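Local atomic coordinates of disulfide isomerase DsbG N-terminal domain-containing protein (Helicobacter pylori, PDB entry 3TDG), a protein that probably reduces or isomerises protein disulfides as a DsbG-type oxidoreductase built on a thioredoxin fold. Residues 131-143 with 169-183. Numbering follows the deposited sequence.
Sequences IPADYAIELPSTN and LRDHLKENTVRMVVV. With FMT (formic acid), chain C.
The outermost strand 137-139 of the thioredoxin-fold sheet runs antiparallel to strand 177-182, at 160°. I137 and M180 form one hydrogen-bonded pair, with I137 N 2.9 Å from M180 O, and L139 and V178 the next, with L139 N 2.8 Å from V178 O. Between them, the non-hydrogen-bonded pair E138 and R179 sends both side chains off the same face, where they run alongside each other in one direction. With CG anti to the backbone N (chi1 -174°) and the chain extended beyond it, E138 brings its carboxylate alongside R179, whose NE approaches E138 OE1 at 2.7 Å from above the carboxylate plane in a salt bridge; R179 NH2 adds a weak bond to OE1, while NH1 is held by Y152 OH. On the other face L139 reaches helix 169-175, its CD1 3.6 Å from L169 CD2 and its CB against L173 CD2. Before the strand, Y135 OH donates to V182 O at 2.7 Å, and a water joins Y135 O, M180 O and V182 N. Past the other end, T177 OG1 accepts a hydrogen bond from S141 N at 3.1 Å and is also hydrogen-bonded to K147 O. E138 N, facing away from 177-182, donates to O2 of a formic acid, probably from the crystallisation liquor, that K214 and R205 also bind. The order 137-139, 177-182, 150-155 (parallel to 177-182), 259-262 fits a thioredoxin-type sheet with an antiparallel first strand.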
# COMPACT_ATOMS: atom_id res chain seq x y z
N ILE A 131 11.14 -22.91 -2.13
CA ILE A 131 12.55 -23.39 -2.01
C ILE A 131 12.78 -24.56 -2.99
O ILE A 131 11.96 -25.47 -3.03
CB ILE A 131 12.83 -23.83 -0.54
CG1 ILE A 131 12.79 -22.63 0.41
CG2 ILE A 131 14.17 -24.56 -0.41
CD1 ILE A 131 12.75 -23.05 1.89
N PRO A 132 13.90 -24.54 -3.76
CA PRO A 132 14.12 -25.67 -4.69
C PRO A 132 13.93 -27.01 -4.00
O PRO A 132 14.27 -27.18 -2.81
CB PRO A 132 15.56 -25.48 -5.15
CG PRO A 132 15.76 -24.00 -5.08
CD PRO A 132 14.95 -23.51 -3.90
N ALA A 133 13.36 -27.96 -4.73
CA ALA A 133 12.93 -29.24 -4.16
C ALA A 133 14.04 -30.10 -3.56
O ALA A 133 13.79 -30.91 -2.66
CB ALA A 133 12.16 -30.03 -5.21
N ASP A 134 15.26 -29.95 -4.07
CA ASP A 134 16.40 -30.70 -3.54
C ASP A 134 17.14 -29.94 -2.42
O ASP A 134 18.08 -30.47 -1.83
CB ASP A 134 17.39 -31.03 -4.68
CG ASP A 134 17.91 -29.80 -5.38
OD1 ASP A 134 19.08 -29.81 -5.82
OD2 ASP A 134 17.18 -28.79 -5.50
N TYR A 135 16.72 -28.71 -2.13
CA TYR A 135 17.48 -27.83 -1.25
C TYR A 135 17.38 -28.27 0.23
O TYR A 135 18.42 -28.41 0.92
CB TYR A 135 17.08 -26.37 -1.44
CG TYR A 135 18.06 -25.41 -0.81
CD1 TYR A 135 19.09 -24.85 -1.56
CD2 TYR A 135 17.97 -25.09 0.55
CE1 TYR A 135 20.00 -23.99 -1.00
CE2 TYR A 135 18.90 -24.23 1.14
CZ TYR A 135 19.90 -23.68 0.36
OH TYR A 135 20.82 -22.81 0.90
N ALA A 136 16.15 -28.51 0.71
CA ALA A 136 15.94 -28.90 2.11
C ALA A 136 16.49 -30.27 2.34
O ALA A 136 16.43 -31.11 1.43
CB ALA A 136 14.45 -28.86 2.49
N ILE A 137 16.99 -30.51 3.55
CA ILE A 137 17.47 -31.82 3.95
C ILE A 137 16.38 -32.44 4.79
O ILE A 137 16.18 -32.04 5.95
CB ILE A 137 18.75 -31.74 4.80
CG1 ILE A 137 19.86 -31.05 4.02
CG2 ILE A 137 19.17 -33.15 5.27
CD1 ILE A 137 20.85 -30.36 4.90
N GLU A 138 15.68 -33.40 4.21
CA GLU A 138 14.57 -34.04 4.89
C GLU A 138 15.02 -35.29 5.64
O GLU A 138 15.54 -36.24 5.05
CB GLU A 138 13.43 -34.35 3.90
CG GLU A 138 12.19 -34.90 4.59
CD GLU A 138 10.98 -35.04 3.68
OE1 GLU A 138 10.54 -34.04 3.07
OE2 GLU A 138 10.46 -36.16 3.60
N LEU A 139 14.83 -35.28 6.96
CA LEU A 139 15.17 -36.42 7.80
C LEU A 139 13.91 -37.01 8.43
O LEU A 139 13.29 -36.37 9.28
CB LEU A 139 16.18 -36.00 8.88
CG LEU A 139 17.39 -35.22 8.36
CD1 LEU A 139 18.02 -34.38 9.47
CD2 LEU A 139 18.41 -36.14 7.68
N PRO A 140 13.50 -38.23 7.99
CA PRO A 140 12.28 -38.85 8.51
C PRO A 140 12.39 -39.17 10.00
O PRO A 140 13.46 -39.55 10.47
CB PRO A 140 12.15 -40.14 7.68
CG PRO A 140 13.53 -40.41 7.15
CD PRO A 140 14.14 -39.05 6.94
N SER A 141 11.29 -39.00 10.74
CA SER A 141 11.30 -39.30 12.19
C SER A 141 11.81 -40.69 12.48
O SER A 141 11.59 -41.61 11.69
CB SER A 141 9.93 -39.12 12.83
OG SER A 141 8.91 -39.56 11.97
N THR A 142 12.50 -40.84 13.61
CA THR A 142 12.95 -42.15 14.08
C THR A 142 11.75 -43.04 14.41
O THR A 142 11.86 -44.27 14.42
CB THR A 142 13.90 -42.04 15.30
OG1 THR A 142 13.29 -41.21 16.30
CG2 THR A 142 15.23 -41.43 14.89
N ASN A 143 10.60 -42.40 14.66
CA ASN A 143 9.34 -43.09 14.91
C ASN A 143 8.40 -42.96 13.70
O ASN A 143 7.95 -41.87 13.38
CB ASN A 143 8.68 -42.54 16.18
CG ASN A 143 8.01 -43.63 17.02
OD1 ASN A 143 8.54 -44.74 17.15
ND2 ASN A 143 6.86 -43.31 17.61
N LEU A 169 18.47 -32.04 17.23
CA LEU A 169 17.89 -32.63 16.02
C LEU A 169 17.40 -34.07 16.20
O LEU A 169 16.28 -34.38 15.82
CB LEU A 169 18.85 -32.52 14.82
CG LEU A 169 18.37 -33.03 13.46
CD1 LEU A 169 17.10 -32.31 13.01
CD2 LEU A 169 19.50 -32.90 12.42
N ARG A 170 18.23 -34.94 16.79
CA ARG A 170 17.84 -36.34 17.09
C ARG A 170 16.61 -36.45 18.00
O ARG A 170 15.82 -37.39 17.86
CB ARG A 170 19.00 -37.15 17.67
CG ARG A 170 20.02 -37.59 16.64
CD ARG A 170 21.18 -38.32 17.28
NE ARG A 170 22.31 -38.48 16.36
CZ ARG A 170 23.32 -37.62 16.25
NH1 ARG A 170 23.36 -36.51 16.98
NH2 ARG A 170 24.30 -37.87 15.39
N ASP A 171 16.43 -35.48 18.91
CA ASP A 171 15.22 -35.44 19.76
C ASP A 171 14.00 -34.99 18.98
O ASP A 171 12.92 -35.55 19.16
CB ASP A 171 15.40 -34.54 20.98
CG ASP A 171 16.31 -35.14 22.02
OD1 ASP A 171 16.76 -36.30 21.85
OD2 ASP A 171 16.61 -34.45 23.00
N HIS A 172 14.17 -33.98 18.12
CA HIS A 172 13.09 -33.53 17.22
C HIS A 172 12.58 -34.67 16.34
O HIS A 172 11.40 -34.68 15.96
CB HIS A 172 13.56 -32.40 16.30
CG HIS A 172 13.65 -31.06 16.96
ND1 HIS A 172 12.54 -30.35 17.37
CD2 HIS A 172 14.71 -30.27 17.23
CE1 HIS A 172 12.92 -29.20 17.89
NE2 HIS A 172 14.24 -29.12 17.82
N LEU A 173 13.47 -35.60 15.99
CA LEU A 173 13.14 -36.68 15.07
C LEU A 173 12.17 -37.66 15.69
O LEU A 173 11.23 -38.10 15.04
CB LEU A 173 14.40 -37.38 14.53
CG LEU A 173 15.16 -36.50 13.53
CD1 LEU A 173 16.52 -37.10 13.10
CD2 LEU A 173 14.31 -36.15 12.31
N LYS A 174 12.36 -37.97 16.97
CA LYS A 174 11.39 -38.74 17.75
C LYS A 174 9.95 -38.24 17.54
O LYS A 174 9.04 -39.05 17.48
CB LYS A 174 11.77 -38.76 19.23
CG LYS A 174 12.96 -39.66 19.51
CD LYS A 174 13.72 -39.27 20.78
CE LYS A 174 14.84 -40.26 21.05
NZ LYS A 174 15.68 -39.89 22.23
N GLU A 175 9.77 -36.93 17.37
CA GLU A 175 8.43 -36.34 17.25
C GLU A 175 8.01 -35.84 15.86
O GLU A 175 6.81 -35.68 15.60
CB GLU A 175 8.26 -35.19 18.26
CG GLU A 175 8.80 -35.47 19.66
CD GLU A 175 7.98 -36.49 20.45
OE1 GLU A 175 8.47 -36.89 21.53
OE2 GLU A 175 6.86 -36.88 20.03
N ASN A 176 8.98 -35.55 14.99
CA ASN A 176 8.68 -35.00 13.66
C ASN A 176 9.60 -35.51 12.55
O ASN A 176 10.67 -36.03 12.82
CB ASN A 176 8.81 -33.47 13.64
CG ASN A 176 7.79 -32.77 14.50
OD1 ASN A 176 6.77 -32.30 14.00
ND2 ASN A 176 8.08 -32.67 15.78
N THR A 177 9.17 -35.33 11.31
CA THR A 177 10.10 -35.34 10.19
C THR A 177 10.57 -33.90 10.05
O THR A 177 9.77 -32.99 9.94
CB THR A 177 9.47 -35.88 8.90
OG1 THR A 177 9.45 -37.31 8.96
CG2 THR A 177 10.29 -35.46 7.66
N VAL A 178 11.89 -33.73 10.07
CA VAL A 178 12.51 -32.41 9.97
C VAL A 178 12.99 -32.11 8.55
O VAL A 178 13.67 -32.93 7.93
CB VAL A 178 13.70 -32.30 10.97
CG1 VAL A 178 14.58 -31.06 10.67
CG2 VAL A 178 13.17 -32.29 12.40
N ARG A 179 12.59 -30.95 8.04
CA ARG A 179 13.17 -30.39 6.83
C ARG A 179 14.09 -29.22 7.19
O ARG A 179 13.64 -28.08 7.39
CB ARG A 179 12.10 -29.94 5.85
CG ARG A 179 11.22 -31.10 5.35
CD ARG A 179 10.20 -30.65 4.35
NE ARG A 179 9.40 -31.80 3.93
CZ ARG A 179 8.20 -31.72 3.36
NH1 ARG A 179 7.65 -30.54 3.12
NH2 ARG A 179 7.57 -32.83 3.02
N MET A 180 15.38 -29.52 7.28
CA MET A 180 16.35 -28.51 7.61
C MET A 180 16.77 -27.70 6.37
O MET A 180 17.24 -28.27 5.38
CB MET A 180 17.56 -29.18 8.27
CG MET A 180 18.46 -28.19 8.98
SD MET A 180 19.43 -29.04 10.22
CE MET A 180 20.75 -27.85 10.45
N VAL A 181 16.59 -26.39 6.43
CA VAL A 181 16.91 -25.49 5.34
C VAL A 181 18.15 -24.69 5.75
O VAL A 181 18.06 -23.79 6.60
CB VAL A 181 15.73 -24.54 5.04
CG1 VAL A 181 16.07 -23.55 3.92
CG2 VAL A 181 14.47 -25.36 4.68
N VAL A 182 19.31 -25.06 5.19
CA VAL A 182 20.60 -24.48 5.61
C VAL A 182 20.93 -23.28 4.72
O VAL A 182 21.19 -23.43 3.52
CB VAL A 182 21.74 -25.54 5.62
CG1 VAL A 182 23.06 -24.94 6.16
CG2 VAL A 182 21.35 -26.72 6.46
N VAL A 183 20.87 -22.10 5.31
CA VAL A 183 20.99 -20.86 4.55
C VAL A 183 22.37 -20.22 4.69
O VAL A 183 23.12 -20.52 5.64
CB VAL A 183 19.92 -19.84 4.98
CG1 VAL A 183 18.50 -20.37 4.63
CG2 VAL A 183 20.04 -19.52 6.50
C FMT C . 17.42 -35.68 2.36
O1 FMT C . 18.28 -36.33 1.74
O2 FMT C . 17.02 -34.56 2.05
O HOH W 1 19.21 -27.22 3.48